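TraM protein (Plasmid R64, PDB 3WZ3) is probably an inner-membrane component of a plasmid type IVB secretion system, related to Legionella DotI and seen here as its periplasmic fragment. Local coordinates at residues V87-F92 and E115-R120; P95-L100 and K107-F112; L24-Y29 and K65-A70. One frame throughout, in Å; residues are numbered along the deposited sequence.

Overall arrangement
Following the chain from its N terminus, contact 3 is the first to close. It brings the loop between helices 7-22 and 29-35 onto the start of strand 67-82, and the 35 residues between its segments are mostly helical. The chain then runs through the sheet, and contact 1 opens at 87-92. Contact 2 opens at 95-100 and closes at 107-112, within the span that contact 1 closes at 115-120; both pair strands 88-101 and 110-120, with centres about 24 Å apart. Contacts 2 and 3 meet directly: Arg-99 N lies 2.8 Å from Thr-69 O, a probable hydrogen bond. Contacts 1 and 3 lie on opposite sides of the chain's centre, their centres about 28 Å apart.

Contact 1 (V87-F92 and E115-R120)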
loop_
_atom_site.group_PDB
_atom_site.type_symbol
_atom_site.label_atom_id
_atom_site.label_comp_id
_atom_site.label_asym_id
_atom_site.label_seq_id
_atom_site.Cartn_x
_atom_site.Cartn_y
_atom_site.Cartn_z
ATOM N N VAL A 87 -2.847 -0.859 -21.964
ATOM C CA VAL A 87 -3.091 -1.391 -20.624
ATOM C C VAL A 87 -3.866 -0.366 -19.799
ATOM O O VAL A 87 -3.416 0.784 -19.636
ATOM C CB VAL A 87 -1.780 -1.728 -19.897
ATOM C CG1 VAL A 87 -2.072 -2.174 -18.445
ATOM C CG2 VAL A 87 -1.012 -2.809 -20.648
ATOM N N TRP A 88 -5.030 -0.773 -19.307
ATOM C CA TRP A 88 -5.882 0.126 -18.536
ATOM C C TRP A 88 -5.288 0.330 -17.151
ATOM O O TRP A 88 -4.724 -0.589 -16.571
ATOM C CB TRP A 88 -7.323 -0.406 -18.410
ATOM C CG TRP A 88 -8.281 0.692 -18.089
ATOM C CD1 TRP A 88 -8.828 0.989 -16.870
ATOM C CD2 TRP A 88 -8.769 1.681 -19.002
ATOM N NE1 TRP A 88 -9.645 2.092 -16.982
ATOM C CE2 TRP A 88 -9.620 2.536 -18.278
ATOM C CE3 TRP A 88 -8.579 1.914 -20.365
ATOM C CZ2 TRP A 88 -10.267 3.629 -18.873
ATOM C CZ3 TRP A 88 -9.206 3.005 -20.948
ATOM C CH2 TRP A 88 -10.043 3.837 -20.209
ATOM N N PHE A 89 -5.413 1.542 -16.638
ATOM C CA PHE A 89 -4.961 1.867 -15.283
ATOM C C PHE A 89 -5.966 2.791 -14.613
ATOM O O PHE A 89 -6.773 3.477 -15.274
ATOM C CB PHE A 89 -3.583 2.536 -15.295
ATOM C CG PHE A 89 -3.617 3.963 -15.780
ATOM C CD1 PHE A 89 -3.844 5.001 -14.893
ATOM C CD2 PHE A 89 -3.446 4.254 -17.138
ATOM C CE1 PHE A 89 -3.909 6.328 -15.343
ATOM C CE2 PHE A 89 -3.492 5.577 -17.588
ATOM C CZ PHE A 89 -3.728 6.603 -16.692
ATOM N N TRP A 90 -5.899 2.803 -13.285
ATOM C CA TRP A 90 -6.682 3.705 -12.458
ATOM C C TRP A 90 -5.733 4.316 -11.432
ATOM O O TRP A 90 -4.879 3.610 -10.874
ATOM C CB TRP A 90 -7.751 2.972 -11.657
ATOM C CG TRP A 90 -8.708 2.100 -12.393
ATOM C CD1 TRP A 90 -9.995 2.425 -12.774
ATOM C CD2 TRP A 90 -8.521 0.727 -12.767
ATOM N NE1 TRP A 90 -10.599 1.333 -13.372
ATOM C CE2 TRP A 90 -9.707 0.291 -13.380
ATOM C CE3 TRP A 90 -7.454 -0.174 -12.654
ATOM C CZ2 TRP A 90 -9.866 -0.999 -13.855
ATOM C CZ3 TRP A 90 -7.620 -1.458 -13.140
ATOM C CH2 TRP A 90 -8.817 -1.855 -13.731
ATOM N N THR A 91 -5.869 5.610 -11.169
ATOM C CA THR A 91 -5.120 6.269 -10.096
ATOM C C THR A 91 -6.090 6.713 -9.008
ATOM O O THR A 91 -7.041 7.457 -9.275
ATOM C CB THR A 91 -4.349 7.472 -10.644
ATOM O OG1 THR A 91 -3.394 7.033 -11.621
ATOM C CG2 THR A 91 -3.632 8.233 -9.513
ATOM N N PHE A 92 -5.835 6.268 -7.779
ATOM C CA PHE A 92 -6.663 6.565 -6.621
ATOM C C PHE A 92 -5.861 7.303 -5.572
ATOM O O PHE A 92 -4.644 7.162 -5.490
ATOM C CB PHE A 92 -7.176 5.269 -5.957
ATOM C CG PHE A 92 -8.113 4.459 -6.820
ATOM C CD1 PHE A 92 -9.461 4.769 -6.897
ATOM C CD2 PHE A 92 -7.640 3.390 -7.547
ATOM C CE1 PHE A 92 -10.320 4.011 -7.699
ATOM C CE2 PHE A 92 -8.481 2.641 -8.337
ATOM C CZ PHE A 92 -9.820 2.956 -8.419
ATOM N N GLU A 115 -1.252 7.972 -2.823
ATOM C CA GLU A 115 -1.670 7.836 -4.220
ATOM C C GLU A 115 -1.184 6.492 -4.734
ATOM O O GLU A 115 -0.011 6.145 -4.561
ATOM C CB GLU A 115 -1.124 8.973 -5.072
ATOM C CG GLU A 115 -1.573 8.878 -6.521
ATOM C CD GLU A 115 -1.002 9.979 -7.341
ATOM O OE1 GLU A 115 -0.416 9.694 -8.413
ATOM O OE2 GLU A 115 -1.106 11.146 -6.902
ATOM N N ILE A 116 -2.088 5.746 -5.351
ATOM C CA ILE A 116 -1.858 4.401 -5.834
ATOM C C ILE A 116 -2.302 4.345 -7.293
ATOM O O ILE A 116 -3.444 4.701 -7.593
ATOM C CB ILE A 116 -2.755 3.419 -5.022
ATOM C CG1 ILE A 116 -2.422 3.518 -3.530
ATOM C CG2 ILE A 116 -2.618 1.993 -5.533
ATOM C CD1 ILE A 116 -1.053 3.108 -3.257
ATOM N N THR A 117 -1.426 3.939 -8.206
ATOM C CA THR A 117 -1.850 3.644 -9.566
ATOM C C THR A 117 -1.846 2.133 -9.764
ATOM O O THR A 117 -0.819 1.465 -9.543
ATOM C CB THR A 117 -1.003 4.317 -10.638
ATOM O OG1 THR A 117 -1.159 5.742 -10.547
ATOM C CG2 THR A 117 -1.496 3.905 -12.019
ATOM N N ILE A 118 -3.003 1.611 -10.142
ATOM C CA ILE A 118 -3.223 0.189 -10.357
ATOM C C ILE A 118 -3.330 -0.034 -11.851
ATOM O O ILE A 118 -4.049 0.703 -12.542
ATOM C CB ILE A 118 -4.520 -0.257 -9.680
ATOM C CG1 ILE A 118 -4.379 -0.116 -8.169
ATOM C CG2 ILE A 118 -4.850 -1.715 -10.051
ATOM C CD1 ILE A 118 -5.686 -0.225 -7.410
ATOM N N GLN A 119 -2.603 -1.012 -12.375
ATOM C CA GLN A 119 -2.726 -1.363 -13.788
ATOM C C GLN A 119 -3.258 -2.781 -13.951
ATOM O O GLN A 119 -3.082 -3.626 -13.083
ATOM C CB GLN A 119 -1.383 -1.230 -14.517
ATOM C CG GLN A 119 -0.318 -2.228 -14.048
ATOM C CD GLN A 119 1.050 -1.949 -14.661
ATOM O OE1 GLN A 119 1.225 -0.996 -15.424
ATOM N NE2 GLN A 119 2.025 -2.779 -14.335
ATOM N N ARG A 120 -3.900 -3.028 -15.087
ATOM C CA ARG A 120 -4.348 -4.363 -15.439
ATOM C C ARG A 120 -3.154 -5.276 -15.724
ATOM O O ARG A 120 -2.111 -4.825 -16.206
ATOM C CB ARG A 120 -5.233 -4.300 -16.688
ATOM C CG ARG A 120 -6.662 -3.814 -16.441
ATOM C CD ARG A 120 -7.465 -4.716 -15.469
ATOM N NE ARG A 120 -7.170 -6.137 -15.731
ATOM C CZ ARG A 120 -7.672 -6.833 -16.741
ATOM N NH1 ARG A 120 -8.567 -6.294 -17.572
ATOM N NH2 ARG A 120 -7.283 -8.092 -16.903
#
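Trp-90 and Ile-118 face each other as a hydrogen-bonded pair of an antiparallel beta hairpin, strands 88-101 and 110-120, in a four-stranded sheet against which helix 7-22 packs; this helix-on-sheet build is consistent with the NTF2-like clan. The short segments run at 165° to one another. Hydrogen-bonded and non-hydrogen-bonded pairs alternate: Trp-90 N to Ile-118 O (2.9 Å) is answered by Ile-118 N to Trp-90 O, and Phe-92 exchanges the same two bonds with Ile-116.

The side of the sheet bearing Phe-89, Thr-91, Thr-117 and Gln-119 is marked by a hydroxyl pair. Each threonine holds its OG1 beside its own backbone N, with chi1 -62° in Thr-91 and -65° in Thr-117, which brings Thr-91 OG1 within 2.8 Å of Thr-117 OG1; either may be the donor. On the other face the Phe-92 ring touches Ile-118 CD1 through CE2, and Trp-90 CE3 lies 4.0 Å from Ile-118 CG2. Those aromatic rings also touch helix 7-22, at Ala-10 for both and Met-11 for Phe-92.

Arg-120 can be followed outward from the backbone. Its CB lies 3.7 Å from Trp-88 O, the oxygen that accepts the hydrogen bond of Arg-120 N. CG keeps close to that same oxygen and also comes near Trp-90 CH2. A bend at chi2 brings CD to the indole edge, 3.6 Å from Trp-90 CH2, and a second at chi3 turns NE toward Gly-129 O, to which it bonds; the guanidinium makes a cation-pi contact with Trp-5. Over one face of the same Trp-90 indole, offset toward the rim, Trp-88 CD1 sits 3.6 Å above the plane.

Contact 2 (P95-L100 and K107-F112); sequences PVRMRL and KPEQSF
Strand segments 95-100 and 110-112 run antiparallel, their axes approaching to 4.7 Å, and Val-96 with Phe-112 and Met-98 with Gln-110 form hydrogen-bonded pairs flanking the non-hydrogen-bonded pair Arg-97 and Ser-111. Towards the hairpin's loop, Lys-107 N donates to Leu-100 O, while a water accepts from Leu-100 N and donates to Pro-108 O, bridging where the backbones do not bond directly.

Two arginines reach across on the solvent side. Arg-97 holds its chain extended from CG to NE, and NH1 meets Glu-109 OE1 at 3.1 Å in a salt bridge. The oxygen lies close to the guanidinium plane, although that plane and the carboxylate are turned 57° apart. Arg-99, extended likewise with CG anti to the backbone N (chi1 -170°), brings NE to 2.7 Å from Lys-107 O, again near its guanidinium plane. This side-chain bond holds the Lys-107 carbonyl at the loop end of the hairpin.

On the face carrying Val-96 and Gln-110, selenomethionine Met-98 crosses Phe-112 at about a right angle: CG touches the ring edge at CE2, 3.9 Å away, and SE stands 5.2 Å from the ring centroid in an oblique Met-aromatic contact.

Around the pair, strand 67-82 bonds to the other edge of 95-100, Phe-112 reaches Ser-137 and Asn-139 of strand 130-139, and Leu-100 packs on Ile-57, Thr-60 and Ile-61 of helix 57-64.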
loop_
_atom_site.group_PDB
_atom_site.type_symbol
_atom_site.label_atom_id
_atom_site.label_comp_id
_atom_site.label_asym_id
_atom_site.label_seq_id
_atom_site.Cartn_x
_atom_site.Cartn_y
_atom_site.Cartn_z
ATOM N N PRO A 95 -6.848 8.513 2.159
ATOM C CA PRO A 95 -6.275 8.918 3.455
ATOM C C PRO A 95 -5.789 7.672 4.202
ATOM O O PRO A 95 -6.476 6.650 4.152
ATOM C CB PRO A 95 -7.472 9.535 4.203
ATOM C CG PRO A 95 -8.604 9.618 3.219
ATOM C CD PRO A 95 -8.313 8.657 2.117
ATOM N N VAL A 96 -4.627 7.764 4.855
ATOM C CA VAL A 96 -4.133 6.679 5.684
ATOM C C VAL A 96 -3.576 7.286 6.964
ATOM O O VAL A 96 -2.778 8.222 6.912
ATOM C CB VAL A 96 -3.009 5.902 4.975
ATOM C CG1 VAL A 96 -2.458 4.809 5.894
ATOM C CG2 VAL A 96 -3.523 5.323 3.670
ATOM N N ARG A 97 -4.011 6.774 8.108
ATOM C CA ARG A 97 -3.389 7.169 9.364
ATOM C C ARG A 97 -2.708 5.932 9.926
ATOM O O ARG A 97 -3.254 4.842 9.859
ATOM C CB ARG A 97 -4.417 7.756 10.343
ATOM C CG ARG A 97 -5.593 6.878 10.652
ATOM C CD ARG A 97 -6.643 7.659 11.470
ATOM N NE ARG A 97 -7.825 6.858 11.787
ATOM C CZ ARG A 97 -7.924 6.048 12.838
ATOM N NH1 ARG A 97 -6.908 5.925 13.683
ATOM N NH2 ARG A 97 -9.038 5.360 13.048
HETATM N N MSE A 98 -1.501 6.097 10.438
HETATM C CA MSE A 98 -0.767 4.947 10.968
HETATM C C MSE A 98 -0.009 5.286 12.232
HETATM O O MSE A 98 0.303 6.445 12.499
HETATM C CB MSE A 98 0.167 4.353 9.905
HETATM C CG MSE A 98 1.333 5.224 9.512
HETATM SE SE MSE A 98 2.463 4.423 8.102
HETATM C CE MSE A 98 1.253 4.638 6.609
ATOM N N ARG A 99 0.286 4.263 13.016
ATOM C CA ARG A 99 0.903 4.493 14.314
ATOM C C ARG A 99 1.746 3.307 14.735
ATOM O O ARG A 99 1.308 2.168 14.619
ATOM C CB ARG A 99 -0.176 4.754 15.373
ATOM C CG ARG A 99 0.416 5.249 16.688
ATOM C CD ARG A 99 -0.664 5.568 17.691
ATOM N NE ARG A 99 -0.133 6.418 18.751
ATOM C CZ ARG A 99 -0.880 7.059 19.640
ATOM N NH1 ARG A 99 -2.202 6.956 19.595
ATOM N NH2 ARG A 99 -0.300 7.806 20.569
ATOM N N LEU A 100 2.949 3.583 15.227
ATOM C CA LEU A 100 3.787 2.548 15.831
ATOM C C LEU A 100 3.375 2.366 17.285
ATOM O O LEU A 100 3.330 3.338 18.039
ATOM C CB LEU A 100 5.266 2.926 15.693
ATOM C CG LEU A 100 5.800 2.814 14.264
ATOM C CD1 LEU A 100 7.067 3.662 14.054
ATOM C CD2 LEU A 100 6.037 1.346 13.923
ATOM N N LYS A 107 4.421 5.628 19.427
ATOM C CA LYS A 107 4.829 6.855 18.763
ATOM C C LYS A 107 3.570 7.628 18.349
ATOM O O LYS A 107 2.464 7.072 18.284
ATOM C CB LYS A 107 5.686 6.561 17.528
ATOM C CG LYS A 107 6.889 5.649 17.767
ATOM C CD LYS A 107 7.991 6.310 18.578
ATOM C CE LYS A 107 9.155 5.340 18.764
ATOM N NZ LYS A 107 10.430 6.014 19.171
ATOM N N PRO A 108 3.728 8.927 18.072
ATOM C CA PRO A 108 2.571 9.714 17.646
ATOM C C PRO A 108 2.000 9.200 16.324
ATOM O O PRO A 108 2.746 8.739 15.445
ATOM C CB PRO A 108 3.158 11.112 17.462
ATOM C CG PRO A 108 4.357 11.132 18.349
ATOM C CD PRO A 108 4.932 9.758 18.233
ATOM N N GLU A 109 0.684 9.272 16.191
ATOM C CA GLU A 109 0.061 8.918 14.919
ATOM C C GLU A 109 0.563 9.841 13.809
ATOM O O GLU A 109 0.827 11.036 14.036
ATOM C CB GLU A 109 -1.449 9.020 15.038
ATOM C CG GLU A 109 -2.202 8.571 13.808
ATOM C CD GLU A 109 -3.692 8.719 13.981
ATOM O OE1 GLU A 109 -4.379 7.691 14.137
ATOM O OE2 GLU A 109 -4.171 9.875 13.970
ATOM N N GLN A 110 0.714 9.289 12.606
ATOM C CA GLN A 110 0.999 10.091 11.421
ATOM C C GLN A 110 -0.116 9.932 10.399
ATOM O O GLN A 110 -0.692 8.841 10.240
ATOM C CB GLN A 110 2.306 9.674 10.768
ATOM C CG GLN A 110 3.561 9.874 11.587
ATOM C CD GLN A 110 4.785 9.572 10.743
ATOM O OE1 GLN A 110 5.572 10.462 10.438
ATOM N NE2 GLN A 110 4.919 8.313 10.315
ATOM N N SER A 111 -0.410 11.024 9.706
ATOM C CA SER A 111 -1.503 11.080 8.745
ATOM C C SER A 111 -0.951 11.346 7.352
ATOM O O SER A 111 -0.095 12.209 7.184
ATOM C CB SER A 111 -2.440 12.220 9.153
ATOM O OG SER A 111 -3.542 12.340 8.282
ATOM N N PHE A 112 -1.467 10.623 6.351
ATOM C CA PHE A 112 -0.982 10.724 4.981
ATOM C C PHE A 112 -2.152 10.639 4.005
ATOM O O PHE A 112 -3.252 10.196 4.366
ATOM C CB PHE A 112 -0.041 9.547 4.641
ATOM C CG PHE A 112 1.150 9.411 5.561
ATOM C CD1 PHE A 112 2.324 10.090 5.294
ATOM C CD2 PHE A 112 1.085 8.599 6.674
ATOM C CE1 PHE A 112 3.431 9.963 6.149
ATOM C CE2 PHE A 112 2.173 8.467 7.525
ATOM C CZ PHE A 112 3.344 9.148 7.255
HETATM O O HOH W 1 3.900 6.228 14.622
#

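Contact 3 (L24-Y29 and K65-A70); sequences LDFVHY and KMNLTA
A single antiparallel bridge joins the loop after helix 7-22 to the start of strand 67-82, next to an Asx turn within that loop. The bridge is Leu-24 with Leu-68: Leu-24 N donates to Leu-68 O, and Leu-68 N returns the bond to Leu-24 O, each at 2.9 Å. The two leucine side chains lie alongside, pointing the same way, with Leu-24 CB 4.1 Å from Leu-68 CB.

Beyond the bridge a strand side chain takes over: Asn-67 OD1 accepts from Phe-26 N at 2.7 Å and touches the edge of the Phe-26 ring at CD1. Phe-26 places CG between its backbone N and carbonyl carbon (chi1 79°), which lays the ring beside Asn-67 and Lys-65. Val-27 CG2 lies over one face and Lys-65 O over the opposite face, both offset toward the rim. Phe-26 CB comes within 3.3 Å of Met-66 O, a buried oxygen with no hydrogen-bond partner in the model.

In the turn itself, Asp-25 OD1 accepts from Val-27 N, which approaches above the carboxylate plane, and from His-28 N on the anti lone pair. Its OD2 accepts from a water 2.8 Å away that in turn accepts from Asn-67 ND2, so the amide is tied to the loop directly at OD1 and through that water at ND2.

His-28 is the N-cap of helix 29-35, and Lys-65 follows helix 57-64, whose Ile-61 touches both Phe-26 and Tyr-29. Strand 88-101 flanks the other side, with Leu-100 against Met-66 and Leu-68, while Phe-22 of helix 7-22 packs on Leu-68 and Ala-70.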
loop_
_atom_site.group_PDB
_atom_site.type_symbol
_atom_site.label_atom_id
_atom_site.label_comp_id
_atom_site.label_asym_id
_atom_site.label_seq_id
_atom_site.Cartn_x
_atom_site.Cartn_y
_atom_site.Cartn_z
ATOM N N LEU A 24 1.525 -4.269 10.455
ATOM C CA LEU A 24 2.680 -5.151 10.521
ATOM C C LEU A 24 2.959 -5.547 11.958
ATOM O O LEU A 24 2.834 -4.744 12.893
ATOM C CB LEU A 24 3.909 -4.450 9.949
ATOM C CG LEU A 24 3.822 -4.008 8.485
ATOM C CD1 LEU A 24 5.086 -3.225 8.141
ATOM C CD2 LEU A 24 3.614 -5.179 7.515
ATOM N N ASP A 25 3.365 -6.799 12.115
ATOM C CA ASP A 25 3.624 -7.372 13.430
ATOM C C ASP A 25 5.126 -7.366 13.727
ATOM O O ASP A 25 5.932 -7.669 12.847
ATOM C CB ASP A 25 3.120 -8.807 13.415
ATOM C CG ASP A 25 3.298 -9.497 14.731
ATOM O OD1 ASP A 25 4.357 -10.127 14.918
ATOM O OD2 ASP A 25 2.365 -9.426 15.563
ATOM N N PHE A 26 5.515 -7.058 14.969
ATOM C CA PHE A 26 6.951 -6.933 15.256
ATOM C C PHE A 26 7.746 -8.232 15.085
ATOM O O PHE A 26 8.962 -8.186 14.886
ATOM C CB PHE A 26 7.234 -6.289 16.620
ATOM C CG PHE A 26 7.088 -7.225 17.788
ATOM C CD1 PHE A 26 5.846 -7.451 18.364
ATOM C CD2 PHE A 26 8.194 -7.852 18.333
ATOM C CE1 PHE A 26 5.708 -8.308 19.456
ATOM C CE2 PHE A 26 8.061 -8.698 19.421
ATOM C CZ PHE A 26 6.819 -8.925 19.978
ATOM N N VAL A 27 7.055 -9.374 15.140
ATOM C CA VAL A 27 7.704 -10.654 14.900
ATOM C C VAL A 27 7.667 -11.035 13.417
ATOM O O VAL A 27 8.693 -11.407 12.848
ATOM C CB VAL A 27 7.071 -11.780 15.754
ATOM C CG1 VAL A 27 7.729 -13.130 15.429
ATOM C CG2 VAL A 27 7.227 -11.460 17.249
ATOM N N HIS A 28 6.495 -10.913 12.785
ATOM C CA HIS A 28 6.292 -11.471 11.453
ATOM C C HIS A 28 6.336 -10.478 10.305
ATOM O O HIS A 28 6.048 -10.852 9.178
ATOM C CB HIS A 28 4.972 -12.254 11.434
ATOM C CG HIS A 28 4.938 -13.335 12.463
ATOM N ND1 HIS A 28 5.611 -14.530 12.292
ATOM C CD2 HIS A 28 4.378 -13.391 13.697
ATOM C CE1 HIS A 28 5.449 -15.278 13.366
ATOM N NE2 HIS A 28 4.711 -14.614 14.237
ATOM N N TYR A 29 6.727 -9.237 10.591
ATOM C CA TYR A 29 6.689 -8.188 9.552
ATOM C C TYR A 29 7.422 -8.529 8.240
ATOM O O TYR A 29 6.939 -8.195 7.154
ATOM C CB TYR A 29 7.186 -6.854 10.096
ATOM C CG TYR A 29 8.670 -6.798 10.379
ATOM C CD1 TYR A 29 9.187 -7.297 11.568
ATOM C CD2 TYR A 29 9.550 -6.226 9.472
ATOM C CE1 TYR A 29 10.551 -7.230 11.841
ATOM C CE2 TYR A 29 10.911 -6.163 9.732
ATOM C CZ TYR A 29 11.400 -6.664 10.908
ATOM O OH TYR A 29 12.755 -6.604 11.160
ATOM N N LYS A 65 10.590 -3.137 18.975
ATOM C CA LYS A 65 9.610 -4.211 19.157
ATOM C C LYS A 65 8.198 -3.651 19.153
ATOM O O LYS A 65 7.377 -3.936 20.035
ATOM C CB LYS A 65 9.881 -4.995 20.452
ATOM C CG LYS A 65 10.944 -6.064 20.303
ATOM C CD LYS A 65 12.277 -5.508 19.835
ATOM C CE LYS A 65 13.083 -4.955 21.005
ATOM N NZ LYS A 65 14.541 -4.783 20.691
HETATM N N MSE A 66 7.933 -2.813 18.160
HETATM C CA MSE A 66 6.638 -2.188 18.023
HETATM C C MSE A 66 5.911 -2.743 16.813
HETATM O O MSE A 66 6.534 -3.124 15.816
HETATM C CB MSE A 66 6.789 -0.674 17.875
HETATM C CG MSE A 66 7.296 0.027 19.147
HETATM SE SE MSE A 66 7.278 1.965 18.904
HETATM C CE MSE A 66 7.545 2.519 20.752
ATOM N N ASN A 67 4.594 -2.804 16.916
ATOM C CA ASN A 67 3.774 -3.142 15.772
ATOM C C ASN A 67 3.435 -1.860 15.036
ATOM O O ASN A 67 3.450 -0.786 15.630
ATOM C CB ASN A 67 2.476 -3.805 16.226
ATOM C CG ASN A 67 2.700 -5.182 16.836
ATOM O OD1 ASN A 67 3.697 -5.828 16.573
ATOM N ND2 ASN A 67 1.744 -5.637 17.634
ATOM N N LEU A 68 3.133 -1.971 13.746
ATOM C CA LEU A 68 2.580 -0.847 12.995
ATOM C C LEU A 68 1.106 -1.110 12.775
ATOM O O LEU A 68 0.731 -2.200 12.342
ATOM C CB LEU A 68 3.260 -0.716 11.638
ATOM C CG LEU A 68 2.795 0.483 10.802
ATOM C CD1 LEU A 68 3.199 1.806 11.449
ATOM C CD2 LEU A 68 3.388 0.406 9.395
ATOM N N THR A 69 0.273 -0.120 13.087
ATOM C CA THR A 69 -1.159 -0.211 12.861
ATOM C C THR A 69 -1.561 0.908 11.915
ATOM O O THR A 69 -0.948 1.966 11.908
ATOM C CB THR A 69 -1.931 -0.103 14.185
ATOM O OG1 THR A 69 -1.764 1.210 14.724
ATOM C CG2 THR A 69 -1.383 -1.125 15.189
ATOM N N ALA A 70 -2.578 0.665 11.102
ATOM C CA ALA A 70 -3.030 1.698 10.175
ATOM C C ALA A 70 -4.482 1.534 9.815
ATOM O O ALA A 70 -4.991 0.407 9.729
ATOM C CB ALA A 70 -2.192 1.668 8.888
HETATM O O HOH W 2 2.175 -8.622 18.187
#